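Local coordinates for putative uncharacterized protein (Jonesia denitrificans, PDB 4KTB) that is of uncharacterised function but belongs to the NUDIX hydrolase superfamily and may cleave diadenosine tetraphosphate asymmetrically, at residues Gly59-Ala64 with Ala73-Arg78; Val40-Val45 with Gly77-His82; Pro111-Glu116 with Asp177-Gln182; Pro103-Ser108 with Tyr138-Arg143. All coordinates share one frame; numbering follows the deposited sequence. Where two conformers were deposited one is given.

All four contacts draw on one mixed sheet. Contacts 1 and 2 share Gly-77 and Arg-78, with centres about 13 Å apart; contact 1 pairs the end of strand 70-73 with strand 55-64 just before strand 75-78 begins, and contact 2 pairs strand 75-78 with strand 39-49. Strand 133-141, on the other side of 39-49, carries contact 4, where the loop after helix 85-97 closes on it. Contact 3 packs helix 176-186 against strand 113-118 and reaches the first two through Leu-179, which touches Leu-74 and Asp-43. Contacts 1 and 2 close before the other two open, and contacts 3 and 4 interleave along the chain. Contacts 1 and 2 build the sheet; contacts 3 and 4 join a helix and a loop to it, as in a Nudix fold.

Contact 1 (Gly59-Ala64 with Ala73-Arg78); sequences GLLLRA and ALVSGR. With NA (sodium ion), chain E.
The guanidinium of Arg-63 lies with one face over the methyl of Ala-73, NH2 standing 3.8 Å from Ala-73 CB. CG of Arg-63 sits between its own backbone N and carbonyl carbon (chi1 64°), and from there the chain runs extended across the neighbouring strand toward the sodium ion. Its nitrogens work at the edge of the flat group: NH2 gives a hydrogen bond to water 2, which lies in the guanidinium plane, and NH1 gives one to water 3. Both waters are ligands of the sodium, water 3 a more distant one, and the intervening oxygens probably soften the repulsion between the two positive charges. Water 2 also accepts a hydrogen bond from Ser-76 N. The sodium itself is bound directly by Ser-76 O at 2.3 Å; waters 4, 5 and 6 complete the shell.

The leucines sort themselves differently. Leu-60 and Leu-74 lie alongside each other, pointing the same way, with their CD2 methyls 4.2 Å apart. Leu-61 sends CD1 to CG2 of Val-75 at 4.1 Å, on the side where helix 85-97 packs. Between these groups Leu-61 and Ala-73 form an antiparallel hydrogen-bonded pair, Leu-61 N to Ala-73 O at 3.1 Å and Ala-73 N to Leu-61 O at 2.9 Å. Beyond it the strands part, and water 1 bridges Gly-59 O and Ala-73 O by donating to both.

The sodium sits close to Gly-77 and helix 85-97, where a Nudix metal site would be expected, but Ser-76 O is its one protein ligand, so the match is partial.

Contact 2 (Val40-Val45 with Gly77-His82); sequences VYVDAV and GRVMYH
Gly-77 O is gripped from strand 39-49 by two neighbouring residues. Val-42 N donates to Gly-77 O at 2.7 Å, almost in line with the C=O bond. Tyr-41 CA turns its hydrogen to Gly-77 O in a CA-H...O contact, CA to O 3.3 Å. The antiparallel hydrogen-bonded pair is completed by Gly-77 N, which donates to Val-42 O at 3.0 Å. One step on, Val-79 N reaches Val-40 O at 2.7 Å, although the regular strand has ended by then.

The Tyr-41 ring is laid over the peptide between Gly-77 and Arg-78. Arg-78 N lies 3.7 Å above the ring plane, over its centre, while Gly-77 C is displaced toward the rim on the same face. A chi1 of -97°, away from the staggered values, turns the ring into this position. Arg-78 continues over the same face, its CB 3.7 Å from Tyr-41 CE1, then bends at chi3 and leads away; it also packs on Leu-37 of a second subunit.

The opposite face of the ladder is aliphatic. Val-79 CG2 touches both Val-40 CG1, at 3.8 Å, and Val-42 CG1, and Val-42 goes on to pack against helix 85-97.

Gly-77 stands where the glycine that opens the Nudix box would be expected, six residues before Glu-83, so this ladder probably leads into a degenerate Nudix loop-helix.

Contact 3 (Pro111-Glu116 with Asp177-Gln182); sequences PFTVAE and DMLLKQ
Apolar contact does most of the work here, and Leu-179 is its centre. Its CD1 methyl touches CG2 of Thr-113 at 3.6 Å and CZ of Phe-112 at 3.7 Å, while CD2 is turned to the methyl of Ala-115 at 4.1 Å. With CG anti to the backbone N (chi1 -179°), the leucine carries its branch down from the helix onto the strand. Phe-112 meets the helix one turn further on. Gln-182 CB lies in the ring plane at the edge, 3.7 Å from Phe-112 CE1. Phe-112 CE1 also comes to 3.5 Å from Gln-182 C. An alanine at Phe-112 would take away this ring, and would probably open a gap beside the Gln-182 backbone and leave Leu-179 CD1 packed on Thr-113 without the ring.

Strand 113-116 and helix 177-182 run nearly antiparallel, their axes 173° apart in direction and 10.2 Å apart at closest approach. This is the helix-on-sheet layer of an alpha/beta/alpha Nudix sandwich: helix 176-186 lies on one face of the sheet, helix 85-97 on the other. Phe-126 touches Ala-115, Leu-179 and Gln-182 at the same interface.

A water also joins the polar groups. Water 7 accepts from Gln-182 NE2 at 2.7 Å, donates to Val-114 O, and forms a hydrogen bond with Thr-113 OG1, also at 2.7 Å. Thr-113 thus divides its branches, hydroxyl to the water and methyl to the leucine. NE2 of Gln-182 has a second, weak hydrogen bond to Ala-185 O of a third subunit.

Contact 4 (Pro103-Ser108 with Tyr138-Arg143); sequences PSIPAS and YIVPVR
Pro-103 begins the contact by packing its ring carbon CB on CG1 of Val-140 at 3.6 Å. Pro-103 CA makes a CA-H...O contact with Pro-141 O, 3.2 Å from CA to O. The proline forms a single backbone bridge with Val-142, whose CG1 also touches it. Ser-104 N donates to the same acceptor, Pro-141 O, at 2.7 Å, with the N-H directed nearly straight at it (167°). The Ser-104 hydroxyl meets the guanidinium of Arg-143 at its edge, close to its plane, and Arg-143 NE to Ser-104 OG is short at 2.6 Å but poorly angled, a weak hydrogen bond. Arg-143 gets there by folding back at chi2 (-76°), which lays CG and CD along the hydroxyl too. A leucine in place of Arg-143 would lack the NE-H, and Ser-104 OG would probably lose this partner and be freer to turn.

Ile-105 looks the other way, into helix 85-97, and only grazes Val-140 with CD1. Pro-106 then sets CG obliquely against Tyr-138 CD2 at 4.0 Å. At Ser-108 the backbone oxygen passes Tyr-138 CE2 at 4.0 Å, and the phenol's OH is held by Pro-109 O just beyond.

The loop thus lies beside strand 133-141, whose other side is bonded to strand 39-49 of the Nudix-type sheet. Pro-103, Pro-106 and Pro-141 have no N-H to give, so the chemistry implies a junction made by ring packing and one strong backbone bond, not a regular ladder.

Contact 1 (Gly59-Ala64 with Ala73-Arg78)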
loop_
_atom_site.group_PDB
_atom_site.type_symbol
_atom_site.label_atom_id
_atom_site.label_comp_id
_atom_site.label_asym_id
_atom_site.label_seq_id
_atom_site.Cartn_x
_atom_site.Cartn_y
_atom_site.Cartn_z
ATOM N N GLY A 59 19.484 -6.643 -6.803
ATOM C CA GLY A 59 20.623 -7.435 -6.374
ATOM C C GLY A 59 20.257 -8.855 -5.989
ATOM O O GLY A 59 19.577 -9.063 -4.987
ATOM N N LEU A 60 20.716 -9.830 -6.769
ATOM C CA LEU A 60 20.511 -11.244 -6.448
ATOM C C LEU A 60 21.795 -11.867 -5.923
ATOM O O LEU A 60 22.862 -11.698 -6.510
ATOM C CB LEU A 60 20.050 -12.034 -7.682
ATOM C CG LEU A 60 18.760 -11.588 -8.364
ATOM C CD1 LEU A 60 18.357 -12.572 -9.438
ATOM C CD2 LEU A 60 17.663 -11.458 -7.327
ATOM N N LEU A 61 21.682 -12.588 -4.814
ATOM C CA LEU A 61 22.813 -13.300 -4.243
ATOM C C LEU A 61 22.920 -14.629 -4.949
ATOM O O LEU A 61 21.909 -15.222 -5.305
ATOM C CB LEU A 61 22.571 -13.532 -2.756
ATOM C CG LEU A 61 22.407 -12.253 -1.939
ATOM C CD1 LEU A 61 21.879 -12.557 -0.560
ATOM C CD2 LEU A 61 23.749 -11.574 -1.841
ATOM N N LEU A 62 24.134 -15.106 -5.166
ATOM C CA LEU A 62 24.306 -16.456 -5.677
ATOM C C LEU A 62 24.808 -17.362 -4.555
ATOM O O LEU A 62 25.695 -16.978 -3.790
ATOM C CB LEU A 62 25.304 -16.470 -6.831
ATOM C CG LEU A 62 25.602 -17.851 -7.420
ATOM C CD1 LEU A 62 24.624 -18.196 -8.545
ATOM C CD2 LEU A 62 27.047 -17.930 -7.901
ATOM N N ARG A 63 24.238 -18.558 -4.445
ATOM C CA ARG A 63 24.724 -19.525 -3.468
ATOM C C ARG A 63 24.370 -20.962 -3.812
ATOM O O ARG A 63 23.743 -21.232 -4.832
ATOM C CB ARG A 63 24.268 -19.178 -2.038
ATOM C CG ARG A 63 22.770 -19.217 -1.747
ATOM C CD ARG A 63 22.564 -19.081 -0.231
ATOM N NE ARG A 63 21.224 -18.645 0.157
ATOM C CZ ARG A 63 20.961 -17.593 0.932
ATOM N NH1 ARG A 63 21.943 -16.851 1.419
ATOM N NH2 ARG A 63 19.709 -17.284 1.226
ATOM N N ALA A 64 24.803 -21.882 -2.961
ATOM C CA ALA A 64 24.487 -23.284 -3.147
ATOM C C ALA A 64 23.146 -23.594 -2.500
ATOM O O ALA A 64 22.755 -22.979 -1.489
ATOM C CB ALA A 64 25.567 -24.158 -2.550
ATOM N N ALA A 73 19.088 -15.805 -4.673
ATOM C CA ALA A 73 18.243 -15.517 -3.513
ATOM C C ALA A 73 18.069 -14.038 -3.204
ATOM O O ALA A 73 19.002 -13.248 -3.336
ATOM C CB ALA A 73 18.774 -16.233 -2.273
ATOM N N LEU A 74 16.866 -13.690 -2.759
ATOM C CA LEU A 74 16.597 -12.390 -2.173
ATOM C C LEU A 74 17.231 -12.322 -0.786
ATOM O O LEU A 74 17.868 -13.268 -0.326
ATOM C CB LEU A 74 15.089 -12.189 -2.064
ATOM C CG LEU A 74 14.373 -12.294 -3.410
ATOM C CD1 LEU A 74 12.862 -12.246 -3.242
ATOM C CD2 LEU A 74 14.808 -11.164 -4.283
ATOM N N VAL A 75 17.061 -11.203 -0.105
ATOM C CA VAL A 75 17.528 -11.124 1.265
ATOM C C VAL A 75 16.357 -11.497 2.173
ATOM O O VAL A 75 15.320 -10.838 2.164
ATOM C CB VAL A 75 18.097 -9.737 1.564
ATOM C CG1 VAL A 75 18.268 -9.514 3.076
ATOM C CG2 VAL A 75 19.420 -9.553 0.806
ATOM N N SER A 76 16.520 -12.578 2.933
ATOM C CA SER A 76 15.378 -13.233 3.555
ATOM C C SER A 76 15.725 -13.910 4.875
ATOM O O SER A 76 16.779 -14.525 5.013
ATOM C CB SER A 76 14.797 -14.269 2.592
ATOM O OG SER A 76 13.781 -15.035 3.209
ATOM N N GLY A 77 14.827 -13.806 5.844
ATOM C CA GLY A 77 15.075 -14.443 7.114
ATOM C C GLY A 77 14.057 -14.145 8.191
ATOM O O GLY A 77 13.175 -13.298 8.040
ATOM N N ARG A 78 14.223 -14.849 9.298
ATOM C CA ARG A 78 13.279 -14.861 10.392
ATOM C C ARG A 78 13.343 -13.552 11.162
ATOM O O ARG A 78 14.382 -12.898 11.196
ATOM C CB ARG A 78 13.643 -16.028 11.306
ATOM C CG ARG A 78 12.604 -16.397 12.336
ATOM C CD ARG A 78 13.028 -17.667 13.073
ATOM N NE ARG A 78 14.194 -17.458 13.934
ATOM C CZ ARG A 78 14.125 -17.049 15.200
ATOM N NH1 ARG A 78 12.945 -16.797 15.756
ATOM N NH2 ARG A 78 15.235 -16.887 15.910
HETATM NA NA NA E . 18.864 -15.441 4.916
HETATM O O HOH W 1 19.076 -10.619 -2.713
HETATM O O HOH W 2 18.840 -14.668 2.680
HETATM O O HOH W 3 21.501 -15.603 3.845
HETATM O O HOH W 4 19.547 -13.507 5.986
HETATM O O HOH W 5 18.166 -17.087 3.511
HETATM O O HOH W 6 18.775 -16.673 6.974
#

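Contact 2 (Val40-Val45 with Gly77-His82)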
loop_
_atom_site.group_PDB
_atom_site.type_symbol
_atom_site.label_atom_id
_atom_site.label_comp_id
_atom_site.label_asym_id
_atom_site.label_seq_id
_atom_site.Cartn_x
_atom_site.Cartn_y
_atom_site.Cartn_z
ATOM N N VAL A 40 7.483 -15.826 11.593
ATOM C CA VAL A 40 7.533 -14.480 11.021
ATOM C C VAL A 40 8.871 -14.253 10.325
ATOM O O VAL A 40 9.937 -14.356 10.936
ATOM C CB VAL A 40 7.328 -13.391 12.073
ATOM C CG1 VAL A 40 7.323 -12.034 11.410
ATOM C CG2 VAL A 40 6.016 -13.614 12.799
ATOM N N TYR A 41 8.792 -13.942 9.040
ATOM C CA TYR A 41 9.949 -13.750 8.192
ATOM C C TYR A 41 9.917 -12.373 7.563
ATOM O O TYR A 41 8.890 -11.721 7.565
ATOM C CB TYR A 41 9.935 -14.797 7.073
ATOM C CG TYR A 41 10.797 -15.971 7.404
ATOM C CD1 TYR A 41 10.586 -16.694 8.559
ATOM C CD2 TYR A 41 11.852 -16.328 6.589
ATOM C CE1 TYR A 41 11.390 -17.767 8.877
ATOM C CE2 TYR A 41 12.662 -17.398 6.895
ATOM C CZ TYR A 41 12.424 -18.113 8.039
ATOM O OH TYR A 41 13.227 -19.178 8.352
ATOM N N VAL A 42 11.054 -11.945 7.023
ATOM C CA VAL A 42 11.095 -10.811 6.101
ATOM C C VAL A 42 11.800 -11.205 4.809
ATOM O O VAL A 42 12.680 -12.068 4.808
ATOM C CB VAL A 42 11.819 -9.556 6.690
ATOM C CG1 VAL A 42 10.987 -8.873 7.780
ATOM C CG2 VAL A 42 13.212 -9.923 7.200
ATOM N N ASP A 43 11.390 -10.565 3.720
ATOM C CA ASP A 43 12.136 -10.603 2.478
ATOM C C ASP A 43 12.444 -9.172 2.105
ATOM O O ASP A 43 11.582 -8.290 2.219
ATOM C CB ASP A 43 11.326 -11.255 1.353
ATOM C CG ASP A 43 11.265 -12.766 1.465
ATOM O OD1 ASP A 43 12.217 -13.428 1.027
ATOM O OD2 ASP A 43 10.256 -13.294 1.975
ATOM N N ALA A 44 13.683 -8.939 1.695
ATOM C CA ALA A 44 14.083 -7.633 1.208
ATOM C C ALA A 44 14.567 -7.811 -0.211
ATOM O O ALA A 44 15.448 -8.624 -0.457
ATOM C CB ALA A 44 15.179 -7.068 2.066
ATOM N N VAL A 45 13.991 -7.052 -1.138
ATOM C CA VAL A 45 14.488 -7.010 -2.508
ATOM C C VAL A 45 15.471 -5.844 -2.623
ATOM O O VAL A 45 15.082 -4.676 -2.506
ATOM C CB VAL A 45 13.356 -6.890 -3.539
ATOM C CG1 VAL A 45 13.909 -6.502 -4.881
ATOM C CG2 VAL A 45 12.625 -8.195 -3.686
ATOM N N GLY A 77 14.827 -13.806 5.844
ATOM C CA GLY A 77 15.075 -14.443 7.114
ATOM C C GLY A 77 14.057 -14.145 8.191
ATOM O O GLY A 77 13.175 -13.298 8.040
ATOM N N ARG A 78 14.223 -14.849 9.298
ATOM C CA ARG A 78 13.279 -14.861 10.392
ATOM C C ARG A 78 13.343 -13.552 11.162
ATOM O O ARG A 78 14.382 -12.898 11.196
ATOM C CB ARG A 78 13.643 -16.028 11.306
ATOM C CG ARG A 78 12.604 -16.397 12.336
ATOM C CD ARG A 78 13.028 -17.667 13.073
ATOM N NE ARG A 78 14.194 -17.458 13.934
ATOM C CZ ARG A 78 14.125 -17.049 15.200
ATOM N NH1 ARG A 78 12.945 -16.797 15.756
ATOM N NH2 ARG A 78 15.235 -16.887 15.910
ATOM N N VAL A 79 12.234 -13.144 11.763
ATOM C CA VAL A 79 12.281 -12.015 12.687
ATOM C C VAL A 79 12.456 -12.587 14.080
ATOM O O VAL A 79 11.686 -13.446 14.485
ATOM C CB VAL A 79 11.002 -11.188 12.655
ATOM C CG1 VAL A 79 11.049 -10.118 13.755
ATOM C CG2 VAL A 79 10.844 -10.521 11.306
HETATM N N MSE A 80 13.462 -12.127 14.813
HETATM C CA MSE A 80 13.722 -12.688 16.129
HETATM C C MSE A 80 12.720 -12.222 17.179
HETATM O O MSE A 80 12.088 -11.178 17.045
HETATM C CB MSE A 80 15.131 -12.339 16.607
HETATM C CG MSE A 80 16.223 -12.663 15.611
HETATM SE SE MSE A 80 17.955 -12.611 16.464
HETATM C CE MSE A 80 17.655 -11.012 17.557
ATOM N N TYR A 81 12.594 -13.017 18.231
ATOM C CA TYR A 81 11.706 -12.698 19.325
ATOM C C TYR A 81 12.152 -11.363 19.886
ATOM O O TYR A 81 13.347 -11.120 20.037
ATOM C CB TYR A 81 11.787 -13.784 20.391
ATOM C CG TYR A 81 11.105 -13.413 21.679
ATOM C CD1 TYR A 81 9.732 -13.499 21.803
ATOM C CD2 TYR A 81 11.834 -12.974 22.771
ATOM C CE1 TYR A 81 9.100 -13.158 22.980
ATOM C CE2 TYR A 81 11.213 -12.630 23.953
ATOM C CZ TYR A 81 9.847 -12.724 24.050
ATOM O OH TYR A 81 9.218 -12.389 25.218
ATOM N N HIS A 82 11.186 -10.488 20.149
ATOM C CA HIS A 82 11.451 -9.142 20.647
ATOM C C HIS A 82 12.346 -8.317 19.719
ATOM O O HIS A 82 12.998 -7.381 20.165
ATOM C CB HIS A 82 12.055 -9.212 22.045
ATOM C CG HIS A 82 11.476 -8.225 23.005
ATOM N ND1 HIS A 82 11.750 -6.875 22.934
ATOM C CD2 HIS A 82 10.653 -8.386 24.063
ATOM C CE1 HIS A 82 11.115 -6.252 23.908
ATOM N NE2 HIS A 82 10.438 -7.140 24.610
#

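Contact 3 (Pro111-Glu116 with Asp177-Gln182)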
loop_
_atom_site.group_PDB
_atom_site.type_symbol
_atom_site.label_atom_id
_atom_site.label_comp_id
_atom_site.label_asym_id
_atom_site.label_seq_id
_atom_site.Cartn_x
_atom_site.Cartn_y
_atom_site.Cartn_z
ATOM N N PRO A 111 4.299 -3.728 3.976
ATOM C CA PRO A 111 5.116 -4.353 2.934
ATOM C C PRO A 111 4.441 -4.209 1.598
ATOM O O PRO A 111 3.276 -3.838 1.537
ATOM C CB PRO A 111 5.139 -5.824 3.342
ATOM C CG PRO A 111 3.814 -6.026 4.010
ATOM C CD PRO A 111 3.522 -4.719 4.739
ATOM N N PHE A 112 5.154 -4.503 0.527
ATOM C CA PHE A 112 4.496 -4.461 -0.750
ATOM C C PHE A 112 3.647 -5.713 -0.926
ATOM O O PHE A 112 2.733 -5.740 -1.747
ATOM C CB PHE A 112 5.500 -4.254 -1.882
ATOM C CG PHE A 112 6.213 -5.499 -2.309
ATOM C CD1 PHE A 112 5.655 -6.352 -3.253
ATOM C CD2 PHE A 112 7.463 -5.793 -1.806
ATOM C CE1 PHE A 112 6.320 -7.487 -3.656
ATOM C CE2 PHE A 112 8.134 -6.927 -2.208
ATOM C CZ PHE A 112 7.562 -7.775 -3.134
ATOM N N THR A 113 3.936 -6.749 -0.152
ATOM C CA THR A 113 3.102 -7.949 -0.166
ATOM C C THR A 113 3.436 -8.788 1.028
ATOM O O THR A 113 4.340 -8.469 1.785
ATOM C CB THR A 113 3.308 -8.847 -1.418
ATOM O OG1 THR A 113 2.248 -9.799 -1.492
ATOM C CG2 THR A 113 4.589 -9.636 -1.307
ATOM N N VAL A 114 2.677 -9.858 1.189
ATOM C CA VAL A 114 2.995 -10.875 2.154
ATOM C C VAL A 114 3.126 -12.190 1.407
ATOM O O VAL A 114 2.219 -12.600 0.697
ATOM C CB VAL A 114 1.932 -10.985 3.226
ATOM C CG1 VAL A 114 2.273 -12.116 4.172
ATOM C CG2 VAL A 114 1.803 -9.666 3.994
ATOM N N ALA A 115 4.278 -12.831 1.555
ATOM C CA ALA A 115 4.571 -14.085 0.865
ATOM C C ALA A 115 4.462 -15.223 1.873
ATOM O O ALA A 115 5.217 -15.271 2.858
ATOM C CB ALA A 115 5.957 -14.058 0.273
ATOM N N GLU A 116 3.540 -16.140 1.619
ATOM C CA GLU A 116 3.260 -17.190 2.560
ATOM C C GLU A 116 3.847 -18.489 2.051
ATOM O O GLU A 116 3.242 -19.188 1.246
ATOM C CB GLU A 116 1.755 -17.263 2.770
ATOM C CG GLU A 116 1.189 -15.892 3.099
ATOM C CD GLU A 116 -0.328 -15.847 3.227
ATOM O OE1 GLU A 116 -0.912 -14.811 2.853
ATOM O OE2 GLU A 116 -0.939 -16.819 3.721
ATOM N N ASP A 177 11.041 -16.408 -7.352
ATOM C CA ASP A 177 11.038 -15.790 -8.669
ATOM C C ASP A 177 9.761 -14.983 -8.814
ATOM O O ASP A 177 9.774 -13.879 -9.346
ATOM C CB ASP A 177 11.167 -16.824 -9.785
ATOM C CG ASP A 177 10.204 -17.964 -9.629
ATOM O OD1 ASP A 177 9.940 -18.371 -8.479
ATOM O OD2 ASP A 177 9.709 -18.467 -10.659
HETATM N N MSE A 178 8.658 -15.522 -8.316
HETATM C CA MSE A 178 7.393 -14.808 -8.375
HETATM C C MSE A 178 7.384 -13.593 -7.455
HETATM O O MSE A 178 6.881 -12.526 -7.817
HETATM C CB MSE A 178 6.247 -15.733 -7.996
HETATM C CG MSE A 178 4.911 -15.026 -7.923
HETATM SE SE MSE A 178 4.453 -14.041 -9.553
HETATM C CE MSE A 178 4.709 -15.433 -10.916
ATOM N N LEU A 179 7.931 -13.762 -6.257
ATOM C CA LEU A 179 8.008 -12.654 -5.311
ATOM C C LEU A 179 8.825 -11.520 -5.929
ATOM O O LEU A 179 8.507 -10.338 -5.758
ATOM C CB LEU A 179 8.624 -13.112 -3.990
ATOM C CG LEU A 179 8.737 -12.045 -2.903
ATOM C CD1 LEU A 179 7.398 -11.414 -2.633
ATOM C CD2 LEU A 179 9.292 -12.668 -1.633
ATOM N N LEU A 180 9.857 -11.887 -6.680
ATOM C CA LEU A 180 10.658 -10.896 -7.378
ATOM C C LEU A 180 9.812 -10.135 -8.412
ATOM O O LEU A 180 9.917 -8.912 -8.542
ATOM C CB LEU A 180 11.861 -11.570 -8.032
ATOM C CG LEU A 180 12.613 -10.749 -9.069
ATOM C CD1 LEU A 180 13.185 -9.485 -8.444
ATOM C CD2 LEU A 180 13.705 -11.605 -9.697
ATOM N N LYS A 181 8.961 -10.860 -9.127
ATOM C CA LYS A 181 8.088 -10.246 -10.120
ATOM C C LYS A 181 7.051 -9.344 -9.476
ATOM O O LYS A 181 6.729 -8.274 -9.991
ATOM C CB LYS A 181 7.377 -11.316 -10.934
ATOM C CG LYS A 181 8.284 -12.105 -11.841
ATOM C CD LYS A 181 7.447 -12.901 -12.811
ATOM C CE LYS A 181 7.830 -14.367 -12.779
ATOM N NZ LYS A 181 6.972 -15.210 -13.667
ATOM N N GLN A 182 6.506 -9.797 -8.361
ATOM C CA GLN A 182 5.618 -8.950 -7.584
ATOM C C GLN A 182 6.337 -7.679 -7.156
ATOM O O GLN A 182 5.749 -6.613 -7.143
ATOM C CB GLN A 182 5.107 -9.699 -6.350
ATOM C CG GLN A 182 4.188 -10.851 -6.666
ATOM C CD GLN A 182 3.831 -11.653 -5.437
ATOM O OE1 GLN A 182 4.378 -12.733 -5.207
ATOM N NE2 GLN A 182 2.912 -11.124 -4.629
HETATM O O HOH W 7 2.033 -12.303 -2.341
#

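Contact 4 (Pro103-Ser108 with Tyr138-Arg143)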
loop_
_atom_site.group_PDB
_atom_site.type_symbol
_atom_site.label_atom_id
_atom_site.label_comp_id
_atom_site.label_asym_id
_atom_site.label_seq_id
_atom_site.Cartn_x
_atom_site.Cartn_y
_atom_site.Cartn_z
ATOM N N PRO A 103 21.314 0.494 3.372
ATOM C CA PRO A 103 19.941 0.328 2.897
ATOM C C PRO A 103 19.081 1.535 3.278
ATOM O O PRO A 103 19.349 2.188 4.296
ATOM C CB PRO A 103 19.464 -0.895 3.678
ATOM C CG PRO A 103 20.327 -0.912 4.929
ATOM C CD PRO A 103 21.661 -0.473 4.429
ATOM N N SER A 104 18.067 1.827 2.469
ATOM C CA SER A 104 17.017 2.747 2.883
ATOM C C SER A 104 15.812 1.955 3.380
ATOM O O SER A 104 14.953 1.558 2.594
ATOM C CB SER A 104 16.606 3.656 1.734
ATOM O OG SER A 104 17.662 4.527 1.393
ATOM N N ILE A 105 15.771 1.704 4.682
ATOM C CA ILE A 105 14.630 1.021 5.279
ATOM C C ILE A 105 13.404 1.920 5.156
ATOM O O ILE A 105 13.464 3.092 5.493
ATOM C CB ILE A 105 14.888 0.685 6.753
ATOM C CG1 ILE A 105 16.257 0.018 6.913
ATOM C CG2 ILE A 105 13.791 -0.229 7.311
ATOM C CD1 ILE A 105 16.377 -1.364 6.246
ATOM N N PRO A 106 12.286 1.370 4.660
ATOM C CA PRO A 106 11.125 2.234 4.451
ATOM C C PRO A 106 10.636 2.760 5.779
ATOM O O PRO A 106 10.680 2.052 6.786
ATOM C CB PRO A 106 10.070 1.289 3.857
ATOM C CG PRO A 106 10.782 0.044 3.494
ATOM C CD PRO A 106 11.978 -0.041 4.383
ATOM N N ALA A 107 10.187 4.005 5.779
ATOM C CA ALA A 107 9.601 4.606 6.958
ATOM C C ALA A 107 8.371 3.802 7.352
ATOM O O ALA A 107 8.082 3.620 8.538
ATOM C CB ALA A 107 9.238 6.026 6.669
ATOM N N SER A 108 7.663 3.304 6.338
ATOM C CA SER A 108 6.422 2.553 6.528
ATOM C C SER A 108 6.586 1.047 6.714
ATOM O O SER A 108 7.260 0.389 5.919
ATOM C CB SER A 108 5.515 2.745 5.325
ATOM O OG SER A 108 4.324 1.993 5.493
ATOM N N TYR A 138 9.731 -6.444 1.392
ATOM C CA TYR A 138 9.971 -5.053 1.075
ATOM C C TYR A 138 10.999 -4.915 -0.030
ATOM O O TYR A 138 11.889 -5.743 -0.177
ATOM C CB TYR A 138 10.446 -4.290 2.314
ATOM C CG TYR A 138 9.529 -4.371 3.514
ATOM C CD1 TYR A 138 9.588 -5.457 4.368
ATOM C CD2 TYR A 138 8.628 -3.354 3.808
ATOM C CE1 TYR A 138 8.777 -5.543 5.472
ATOM C CE2 TYR A 138 7.800 -3.431 4.925
ATOM C CZ TYR A 138 7.889 -4.540 5.749
ATOM O OH TYR A 138 7.101 -4.672 6.855
ATOM N N ILE A 139 10.855 -3.860 -0.818
ATOM C CA ILE A 139 11.910 -3.436 -1.720
ATOM C C ILE A 139 12.834 -2.507 -0.943
ATOM O O ILE A 139 12.392 -1.481 -0.403
ATOM C CB ILE A 139 11.337 -2.648 -2.888
ATOM C CG1 ILE A 139 10.547 -3.567 -3.814
ATOM C CG2 ILE A 139 12.434 -1.969 -3.677
ATOM C CD1 ILE A 139 9.737 -2.807 -4.833
ATOM N N VAL A 140 14.119 -2.844 -0.897
ATOM C CA VAL A 140 15.068 -2.044 -0.139
ATOM C C VAL A 140 16.175 -1.470 -1.027
ATOM O O VAL A 140 17.023 -2.206 -1.541
ATOM C CB VAL A 140 15.684 -2.822 1.028
ATOM C CG1 VAL A 140 16.532 -1.878 1.877
ATOM C CG2 VAL A 140 14.602 -3.480 1.887
ATOM N N PRO A 141 16.145 -0.146 -1.240
ATOM C CA PRO A 141 17.264 0.398 -1.998
ATOM C C PRO A 141 18.466 0.381 -1.077
ATOM O O PRO A 141 18.304 0.565 0.137
ATOM C CB PRO A 141 16.823 1.840 -2.303
ATOM C CG PRO A 141 15.310 1.826 -2.137
ATOM C CD PRO A 141 15.095 0.859 -1.002
ATOM N N VAL A 142 19.635 0.096 -1.636
ATOM C CA VAL A 142 20.871 0.169 -0.874
ATOM C C VAL A 142 21.681 1.292 -1.452
ATOM O O VAL A 142 21.825 1.396 -2.672
ATOM C CB VAL A 142 21.680 -1.129 -0.931
ATOM C CG1 VAL A 142 21.114 -2.125 0.049
ATOM C CG2 VAL A 142 21.667 -1.691 -2.336
ATOM N N ARG A 143 22.194 2.136 -0.566
ATOM C CA ARG A 143 22.830 3.369 -0.984
ATOM C C ARG A 143 24.358 3.256 -0.981
ATOM O O ARG A 143 25.045 4.111 -1.543
ATOM C CB ARG A 143 22.369 4.533 -0.092
ATOM C CG ARG A 143 20.858 4.608 0.144
ATOM C CD ARG A 143 20.109 5.158 -1.058
ATOM N NE ARG A 143 18.662 4.955 -0.945
ATOM C CZ ARG A 143 17.749 5.609 -1.656
ATOM N NH1 ARG A 143 16.458 5.354 -1.482
ATOM N NH2 ARG A 143 18.132 6.519 -2.535
#